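Local coordinates for protein glucuronoarabinoxylan endo-1,4-beta-xylanase (Clostridium papyrosolvens, PDB 4FMV) that hydrolyses internal linkages of xylan as a family 30, subfamily 8 endoxylanase, this chain being its catalytic part, a (beta/alpha)8 barrel with a side beta-domain, at residues S3-N8 against V301-T306; L48-G53 against S64-E69; A322-I327 against Q336-Q341. All coordinates share one frame; numbering follows the deposited sequence.

Contact 1: residues S3-N8 against V301-T306; sequences SDVTVN and VDATAT
Thr6 and Thr304 lead an antiparallel beta pairing that brings the first strand of the chain, 5-8, beside strand 299-303, so that the N terminus is built into the side beta-domain next to a strand some 290 residues later. The axes of 5-8 and 301-303 come within 4.8 Å, and their directions are 166° apart, nearly antiparallel. Beyond Ala303 the second partner leaves the strand, and a side chain continues the ladder. With its hydroxyl beside its own backbone N (chi1 -50°), Thr304 offers OG1 to Thr6 N at 2.9 Å, an almost straight bond, where a main-chain oxygen might be expected. The return bond, from Thr304 N to Thr6 O, is longer at 3.2 Å and distinctly bent.

The better buried face is the one that carries Val7 and Ala303, a non-hydrogen-bonded pair. The CG2 branch of Val7 rests on Ala303 CB at 4.1 Å, its CG1 branch lies 4.1 Å from Val301 CG2, where the two side chains cross at a slant, and Ala315 of strand 311-318 touches all three residues. Thr6, Asn8 and Asp302 lie on the more solvent-accessible face, and their side chains meet little across the strands. Asn8 OD1 turns instead to Asn342 ND2 and Gly10 N, Asp302 OD2 to Ser11 OG. The backbone is joined here by Asn8 N donating to Asp302 O at 2.8 Å. Next to it, Ala303 CA directs its hydrogen to Thr6 O, 3.1 Å away.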
loop_
_atom_site.group_PDB
_atom_site.type_symbol
_atom_site.label_atom_id
_atom_site.label_comp_id
_atom_site.label_asym_id
_atom_site.label_seq_id
_atom_site.Cartn_x
_atom_site.Cartn_y
_atom_site.Cartn_z
ATOM N N SER A 3 -0.143 -31.112 -3.881
ATOM C CA SER A 3 1.277 -31.026 -3.550
ATOM C C SER A 3 1.519 -30.207 -2.275
ATOM O O SER A 3 0.780 -29.270 -1.978
ATOM C CB SER A 3 2.056 -30.420 -4.714
ATOM O OG SER A 3 2.172 -29.019 -4.562
ATOM N N ASP A 4 2.555 -30.570 -1.524
ATOM C CA ASP A 4 2.860 -29.913 -0.260
ATOM C C ASP A 4 3.381 -28.518 -0.520
ATOM O O ASP A 4 3.964 -28.248 -1.569
ATOM C CB ASP A 4 3.942 -30.669 0.520
ATOM C CG ASP A 4 3.480 -32.019 1.034
ATOM O OD1 ASP A 4 2.289 -32.361 0.879
ATOM O OD2 ASP A 4 4.327 -32.740 1.609
ATOM N N VAL A 5 3.186 -27.634 0.447
ATOM C CA VAL A 5 3.846 -26.343 0.434
ATOM C C VAL A 5 5.107 -26.451 1.281
ATOM O O VAL A 5 5.065 -26.935 2.418
ATOM C CB VAL A 5 2.947 -25.241 1.020
ATOM C CG1 VAL A 5 3.767 -23.988 1.339
ATOM C CG2 VAL A 5 1.842 -24.902 0.053
ATOM N N THR A 6 6.231 -26.023 0.717
ATOM C CA THR A 6 7.481 -25.919 1.465
ATOM C C THR A 6 7.709 -24.462 1.847
ATOM O O THR A 6 7.810 -23.599 0.978
ATOM C CB THR A 6 8.669 -26.408 0.624
ATOM O OG1 THR A 6 8.416 -27.745 0.171
ATOM C CG2 THR A 6 9.952 -26.395 1.440
ATOM N N VAL A 7 7.754 -24.175 3.141
ATOM C CA VAL A 7 8.060 -22.819 3.594
ATOM C C VAL A 7 9.512 -22.791 4.052
ATOM O O VAL A 7 9.878 -23.464 5.023
ATOM C CB VAL A 7 7.112 -22.357 4.725
ATOM C CG1 VAL A 7 7.446 -20.932 5.167
ATOM C CG2 VAL A 7 5.676 -22.419 4.258
ATOM N N ASN A 8 10.361 -22.059 3.333
ATOM C CA ASN A 8 11.770 -22.066 3.714
ATOM C C ASN A 8 12.040 -20.797 4.473
ATOM O O ASN A 8 12.199 -19.729 3.895
ATOM C CB ASN A 8 12.665 -22.133 2.472
ATOM C CG ASN A 8 14.156 -22.102 2.817
ATOM O OD1 ASN A 8 14.539 -22.245 3.978
ATOM N ND2 ASN A 8 14.996 -21.912 1.805
ATOM N N VAL A 301 9.344 -14.777 2.906
ATOM C CA VAL A 301 10.271 -15.880 2.687
ATOM C C VAL A 301 9.710 -16.797 1.610
ATOM O O VAL A 301 8.520 -16.721 1.283
ATOM C CB VAL A 301 10.510 -16.687 3.976
ATOM C CG1 VAL A 301 11.093 -15.784 5.062
ATOM C CG2 VAL A 301 9.209 -17.321 4.455
ATOM N N ASP A 302 10.569 -17.650 1.051
ATOM C CA ASP A 302 10.166 -18.578 -0.003
ATOM C C ASP A 302 9.141 -19.579 0.469
ATOM O O ASP A 302 9.342 -20.242 1.476
ATOM C CB ASP A 302 11.372 -19.360 -0.523
ATOM C CG ASP A 302 12.056 -18.666 -1.658
ATOM O OD1 ASP A 302 11.333 -18.091 -2.502
ATOM O OD2 ASP A 302 13.310 -18.689 -1.703
ATOM N N ALA A 303 8.055 -19.700 -0.281
ATOM C CA ALA A 303 7.042 -20.714 -0.023
ATOM C C ALA A 303 6.442 -21.162 -1.347
ATOM O O ALA A 303 6.277 -20.348 -2.273
ATOM C CB ALA A 303 5.955 -20.168 0.900
ATOM N N THR A 304 6.116 -22.448 -1.454
ATOM C CA THR A 304 5.516 -22.926 -2.690
ATOM C C THR A 304 4.257 -22.087 -2.920
ATOM O O THR A 304 3.316 -22.150 -2.130
ATOM C CB THR A 304 5.130 -24.390 -2.504
ATOM O OG1 THR A 304 6.259 -25.095 -1.979
ATOM C CG2 THR A 304 4.674 -25.039 -3.813
ATOM N N ALA A 305 4.210 -21.368 -4.044
ATOM C CA ALA A 305 3.204 -20.309 -4.229
ATOM C C ALA A 305 1.823 -20.744 -4.725
ATOM O O ALA A 305 0.791 -20.115 -4.404
ATOM C CB ALA A 305 3.767 -19.170 -5.087
ATOM N N THR A 306 1.809 -21.803 -5.530
ATOM C CA THR A 306 0.569 -22.324 -6.110
ATOM C C THR A 306 0.588 -23.841 -6.008
ATOM O O THR A 306 0.839 -24.524 -7.008
ATOM C CB THR A 306 0.457 -21.948 -7.602
ATOM O OG1 THR A 306 1.577 -22.510 -8.313
ATOM C CG2 THR A 306 0.490 -20.470 -7.781
#

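Contact 2: residues L48-G53 against S64-E69; sequences LRIEEG and SKWSPE
Glu69 OE1 accepts the backbone N-H of Arg49, with N and OE1 2.9 Å apart and the donor standing above the carboxylate plane. The chain of Glu69 bends at CG (chi2 -76°) to reach it, and its carboxylate slides past Leu48, whose CD2 lies 3.3 Å from OE2. Farther along, Trp66 NE1 gives its hydrogen to Glu51 O at 2.9 Å, the oxygen lying in the plane of the indole at its edge. The extended Lys65 chain places NZ 2.7 Å from Gly53 O, above the plane of that carbonyl.

The next shell fixes these groups. Glu69 OE2 is bonded to Ser23 OG and Asn72 ND2, while a water 2.7 Å from OE1 reaches Arg49 NH1 only weakly. Arg49 grips Glu51 end-on, NH1 to OE1 and NH2 to OE2, and also pairs with Glu52. Because Gly53 N binds Glu51 OE2 as well, the turn carrying the two carbonyl acceptors is tied down from within. Tyr124 of helix 114-130 meets the Trp66 ring edge-to-face.

Strand 45-49, the loop after it and the 3-10 turn leading into helix 67-78 are thus held together in a beta-alpha-beta unit of the (beta/alpha)8 barrel.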
loop_
_atom_site.group_PDB
_atom_site.type_symbol
_atom_site.label_atom_id
_atom_site.label_comp_id
_atom_site.label_asym_id
_atom_site.label_seq_id
_atom_site.Cartn_x
_atom_site.Cartn_y
_atom_site.Cartn_z
ATOM N N LEU A 48 -2.410 10.031 3.428
ATOM C CA LEU A 48 -3.118 11.312 3.448
ATOM C C LEU A 48 -3.204 11.905 2.038
ATOM O O LEU A 48 -2.358 11.629 1.180
ATOM C CB LEU A 48 -2.384 12.325 4.328
ATOM C CG LEU A 48 -1.858 11.881 5.690
ATOM C CD1 LEU A 48 -1.023 13.003 6.293
ATOM C CD2 LEU A 48 -3.023 11.499 6.599
ATOM N N ARG A 49 -4.280 12.631 1.767
ATOM C CA ARG A 49 -4.318 13.463 0.572
ATOM C C ARG A 49 -3.978 14.896 0.978
ATOM O O ARG A 49 -4.553 15.424 1.935
ATOM C CB ARG A 49 -5.693 13.426 -0.080
ATOM C CG ARG A 49 -5.879 14.510 -1.151
ATOM C CD ARG A 49 -7.253 14.461 -1.790
ATOM N NE ARG A 49 -7.601 15.770 -2.339
ATOM C CZ ARG A 49 -8.057 16.780 -1.595
ATOM N NH1 ARG A 49 -8.225 16.627 -0.278
ATOM N NH2 ARG A 49 -8.349 17.950 -2.158
ATOM N N ILE A 50 -3.058 15.520 0.244
ATOM C CA ILE A 50 -2.657 16.903 0.505
ATOM C C ILE A 50 -3.696 17.861 -0.084
ATOM O O ILE A 50 -3.867 17.943 -1.316
ATOM C CB ILE A 50 -1.291 17.196 -0.159
ATOM C CG1 ILE A 50 -0.215 16.226 0.350
ATOM C CG2 ILE A 50 -0.841 18.643 0.073
ATOM C CD1 ILE A 50 1.166 16.411 -0.321
ATOM N N GLU A 51 -4.318 18.670 0.771
ATOM C CA GLU A 51 -5.496 19.418 0.326
ATOM C C GLU A 51 -5.107 20.768 -0.291
ATOM O O GLU A 51 -4.724 21.694 0.417
ATOM C CB GLU A 51 -6.417 19.633 1.544
ATOM C CG GLU A 51 -7.574 20.579 1.307
ATOM C CD GLU A 51 -8.551 20.050 0.270
ATOM O OE1 GLU A 51 -9.333 19.125 0.591
ATOM O OE2 GLU A 51 -8.522 20.539 -0.870
ATOM N N GLU A 52 -5.291 20.892 -1.609
ATOM C CA GLU A 52 -4.867 22.088 -2.363
ATOM C C GLU A 52 -5.873 23.217 -2.197
ATOM O O GLU A 52 -5.614 24.347 -2.605
ATOM C CB GLU A 52 -4.612 21.791 -3.856
ATOM C CG GLU A 52 -5.893 21.527 -4.705
ATOM C CD GLU A 52 -6.282 20.055 -4.767
ATOM O OE1 GLU A 52 -5.918 19.295 -3.846
ATOM O OE2 GLU A 52 -6.969 19.650 -5.725
ATOM N N GLY A 53 -6.999 22.908 -1.552
ATOM C CA GLY A 53 -8.019 23.894 -1.238
ATOM C C GLY A 53 -7.472 24.999 -0.353
ATOM O O GLY A 53 -8.086 26.058 -0.215
ATOM N N SER A 64 -4.993 25.557 8.637
ATOM C CA SER A 64 -6.235 24.953 9.137
ATOM C C SER A 64 -6.842 23.927 8.173
ATOM O O SER A 64 -7.426 22.938 8.608
ATOM C CB SER A 64 -7.268 26.021 9.545
ATOM O OG SER A 64 -7.669 26.806 8.432
ATOM N N LYS A 65 -6.695 24.135 6.868
ATOM C CA LYS A 65 -7.336 23.231 5.912
ATOM C C LYS A 65 -6.621 21.892 5.820
ATOM O O LYS A 65 -7.127 20.926 5.207
ATOM C CB LYS A 65 -7.459 23.878 4.542
ATOM C CG LYS A 65 -8.567 24.924 4.510
ATOM C CD LYS A 65 -8.968 25.227 3.091
ATOM C CE LYS A 65 -9.845 26.461 3.005
ATOM N NZ LYS A 65 -10.034 26.796 1.563
ATOM N N TRP A 66 -5.441 21.854 6.428
ATOM C CA TRP A 66 -4.650 20.628 6.565
ATOM C C TRP A 66 -4.864 19.907 7.905
ATOM O O TRP A 66 -4.301 18.829 8.149
ATOM C CB TRP A 66 -3.179 20.980 6.384
ATOM C CG TRP A 66 -2.840 21.360 4.964
ATOM C CD1 TRP A 66 -3.657 21.277 3.880
ATOM C CD2 TRP A 66 -1.583 21.859 4.482
ATOM N NE1 TRP A 66 -2.983 21.691 2.739
ATOM C CE2 TRP A 66 -1.709 22.058 3.092
ATOM C CE3 TRP A 66 -0.363 22.159 5.094
ATOM C CZ2 TRP A 66 -0.664 22.544 2.304
ATOM C CZ3 TRP A 66 0.676 22.638 4.308
ATOM C CH2 TRP A 66 0.513 22.829 2.924
ATOM N N SER A 67 -5.668 20.506 8.783
ATOM C CA SER A 67 -5.912 19.940 10.103
ATOM C C SER A 67 -6.667 18.594 10.133
ATOM O O SER A 67 -6.421 17.787 11.025
ATOM C CB SER A 67 -6.567 20.957 11.057
ATOM O OG SER A 67 -7.808 21.387 10.553
ATOM N N PRO A 68 -7.646 18.392 9.232
ATOM C CA PRO A 68 -8.319 17.090 9.242
ATOM C C PRO A 68 -7.341 15.929 8.999
ATOM O O PRO A 68 -7.421 14.909 9.670
ATOM C CB PRO A 68 -9.322 17.203 8.085
ATOM C CG PRO A 68 -9.644 18.678 8.023
ATOM C CD PRO A 68 -8.292 19.331 8.292
ATOM N N GLU A 69 -6.422 16.084 8.059
ATOM C CA GLU A 69 -5.493 15.014 7.759
ATOM C C GLU A 69 -4.415 14.909 8.836
ATOM O O GLU A 69 -3.929 13.822 9.117
ATOM C CB GLU A 69 -4.887 15.186 6.361
ATOM C CG GLU A 69 -5.863 14.909 5.198
ATOM C CD GLU A 69 -6.106 13.431 4.975
ATOM O OE1 GLU A 69 -6.340 13.033 3.806
ATOM O OE2 GLU A 69 -6.082 12.668 5.969
HETATM O O HOH W 1 -8.073 14.570 2.329
#

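Contact 3: residues A322-I327 against Q336-Q341; sequences AVIVAI and QKFNFQ
Ile324 reaches two phenylalanine rings at once, one with each branch. Its CG2 methyl, anti to the backbone N, comes obliquely to Phe338 CE1 at 3.8 Å, the two side chains passing in opposite directions. The longer branch, nearly extended at chi2 160°, carries CD1 the other way, to a point 3.8 Å from Phe340 CZ and about as far from CE1, again at a slant to the ring. The alanines two residues away on each side complete the row. Ala326 CB lies near the plane of the Phe338 ring, at its edge, 4.1 Å from CZ; Ala322 CB approaches Phe340 CE1 obliquely.

The two strands run antiparallel at 158°, but their axes are 10.8 Å apart, too far for a shared ladder, so the contact is made by apolar side chains alone, as between facing layers of a beta-sandwich. One face of Phe338 is partly covered by Gln336 CG, 3.5 Å above the ring plane. The amide of that glutamine turns to the backbone, NE2 binding Lys337 O at 2.9 Å and also Ser3 O.

Phe338 further stacks on Phe372 of strand 371-376 and meets Phe384 of strand 380-387. In its own layer, strand 321-328 pairs with 311-318 and 380-387; in the facing one, strand 334-341 lies between 5-8 and 371-376.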
loop_
_atom_site.group_PDB
_atom_site.type_symbol
_atom_site.label_atom_id
_atom_site.label_comp_id
_atom_site.label_asym_id
_atom_site.label_seq_id
_atom_site.Cartn_x
_atom_site.Cartn_y
_atom_site.Cartn_z
ATOM N N ALA A 322 6.311 -17.017 12.592
ATOM C CA ALA A 322 6.124 -17.384 11.184
ATOM C C ALA A 322 4.681 -17.106 10.806
ATOM O O ALA A 322 3.778 -17.375 11.603
ATOM C CB ALA A 322 6.430 -18.847 10.973
ATOM N N VAL A 323 4.474 -16.565 9.604
ATOM C CA VAL A 323 3.150 -16.261 9.081
ATOM C C VAL A 323 2.972 -16.859 7.680
ATOM O O VAL A 323 3.825 -16.653 6.798
ATOM C CB VAL A 323 2.911 -14.736 9.003
ATOM C CG1 VAL A 323 1.519 -14.454 8.492
ATOM C CG2 VAL A 323 3.123 -14.080 10.382
ATOM N N ILE A 324 1.879 -17.606 7.494
ATOM C CA ILE A 324 1.500 -18.200 6.202
ATOM C C ILE A 324 0.096 -17.724 5.859
ATOM O O ILE A 324 -0.836 -17.866 6.659
ATOM C CB ILE A 324 1.482 -19.741 6.247
ATOM C CG1 ILE A 324 2.869 -20.284 6.589
ATOM C CG2 ILE A 324 0.981 -20.328 4.917
ATOM C CD1 ILE A 324 2.852 -21.718 7.114
ATOM N N VAL A 325 -0.042 -17.134 4.676
ATOM C CA VAL A 325 -1.327 -16.687 4.169
ATOM C C VAL A 325 -1.688 -17.581 2.997
ATOM O O VAL A 325 -0.968 -17.630 1.976
ATOM C CB VAL A 325 -1.280 -15.207 3.725
ATOM C CG1 VAL A 325 -2.617 -14.765 3.096
ATOM C CG2 VAL A 325 -0.898 -14.310 4.908
ATOM N N ALA A 326 -2.791 -18.301 3.152
ATOM C CA ALA A 326 -3.226 -19.272 2.144
ATOM C C ALA A 326 -4.635 -18.955 1.674
ATOM O O ALA A 326 -5.575 -18.910 2.471
ATOM C CB ALA A 326 -3.141 -20.685 2.698
ATOM N N ILE A 327 -4.767 -18.724 0.371
ATOM C CA ILE A 327 -6.028 -18.337 -0.240
ATOM C C ILE A 327 -6.565 -19.503 -1.057
ATOM O O ILE A 327 -5.831 -20.073 -1.845
ATOM C CB ILE A 327 -5.831 -17.134 -1.188
ATOM C CG1 ILE A 327 -5.256 -15.934 -0.425
ATOM C CG2 ILE A 327 -7.162 -16.769 -1.879
ATOM C CD1 ILE A 327 -4.524 -14.923 -1.288
ATOM N N GLN A 336 -4.611 -28.704 2.779
ATOM C CA GLN A 336 -3.271 -28.329 2.325
ATOM C C GLN A 336 -2.218 -28.651 3.385
ATOM O O GLN A 336 -2.354 -28.266 4.558
ATOM C CB GLN A 336 -3.204 -26.849 1.948
ATOM C CG GLN A 336 -1.806 -26.386 1.483
ATOM C CD GLN A 336 -1.364 -27.053 0.185
ATOM O OE1 GLN A 336 -1.973 -26.847 -0.870
ATOM N NE2 GLN A 336 -0.307 -27.855 0.255
ATOM N N LYS A 337 -1.174 -29.365 2.971
ATOM C CA LYS A 337 -0.068 -29.697 3.867
ATOM C C LYS A 337 1.040 -28.666 3.717
ATOM O O LYS A 337 1.388 -28.255 2.594
ATOM C CB LYS A 337 0.477 -31.089 3.549
ATOM C CG LYS A 337 1.661 -31.483 4.410
ATOM C CD LYS A 337 2.222 -32.818 3.968
ATOM C CE LYS A 337 3.302 -33.328 4.918
ATOM N NZ LYS A 337 2.676 -33.877 6.150
ATOM N N PHE A 338 1.577 -28.234 4.853
ATOM C CA PHE A 338 2.655 -27.261 4.869
ATOM C C PHE A 338 3.877 -27.848 5.575
ATOM O O PHE A 338 3.735 -28.503 6.604
ATOM C CB PHE A 338 2.221 -26.000 5.609
ATOM C CG PHE A 338 0.999 -25.332 5.037
ATOM C CD1 PHE A 338 1.123 -24.346 4.077
ATOM C CD2 PHE A 338 -0.269 -25.654 5.499
ATOM C CE1 PHE A 338 0.004 -23.697 3.566
ATOM C CE2 PHE A 338 -1.398 -25.017 4.988
ATOM C CZ PHE A 338 -1.257 -24.040 4.018
ATOM N N ASN A 339 5.066 -27.600 5.024
ATOM C CA ASN A 339 6.326 -28.065 5.611
ATOM C C ASN A 339 7.305 -26.914 5.835
ATOM O O ASN A 339 7.671 -26.215 4.888
ATOM C CB ASN A 339 7.026 -29.073 4.696
ATOM C CG ASN A 339 6.140 -30.224 4.299
ATOM O OD1 ASN A 339 5.270 -30.658 5.065
ATOM N ND2 ASN A 339 6.371 -30.747 3.099
ATOM N N PHE A 340 7.756 -26.741 7.075
ATOM C CA PHE A 340 8.789 -25.759 7.379
ATOM C C PHE A 340 10.168 -26.354 7.145
ATOM O O PHE A 340 10.447 -27.505 7.538
ATOM C CB PHE A 340 8.689 -25.312 8.828
ATOM C CG PHE A 340 7.403 -24.590 9.161
ATOM C CD1 PHE A 340 7.208 -23.267 8.764
ATOM C CD2 PHE A 340 6.409 -25.219 9.910
ATOM C CE1 PHE A 340 6.037 -22.595 9.086
ATOM C CE2 PHE A 340 5.242 -24.556 10.239
ATOM C CZ PHE A 340 5.053 -23.242 9.824
ATOM N N GLN A 341 11.032 -25.580 6.494
ATOM C CA GLN A 341 12.428 -25.952 6.441
ATOM C C GLN A 341 13.318 -24.794 6.898
ATOM O O GLN A 341 12.935 -23.615 6.824
ATOM C CB GLN A 341 12.817 -26.550 5.075
ATOM C CG GLN A 341 13.044 -25.580 3.945
ATOM C CD GLN A 341 13.211 -26.293 2.606
ATOM O OE1 GLN A 341 13.075 -27.517 2.514
ATOM N NE2 GLN A 341 13.526 -25.526 1.562
#

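From the N terminus, strand 5-8 finds its partner only after the chain has gone through nearly the whole barrel: contact 1 closes a loop of 292 residues, bringing the start of the chain beside the strand that follows the last barrel elements. Contact 2 is nested inside that loop, a short closure of ten residues at one beta-alpha step of the barrel, its centre about 44 Å from that of contact 1. Contact 3 follows in series and closes a short loop within the side domain. Its centre is about 7 Å from that of contact 1, since strand 334-341 lies beside 5-8, Val7 N probably bonding Asn339 O. Contacts 1 and 3 tie the N terminus into the side domain.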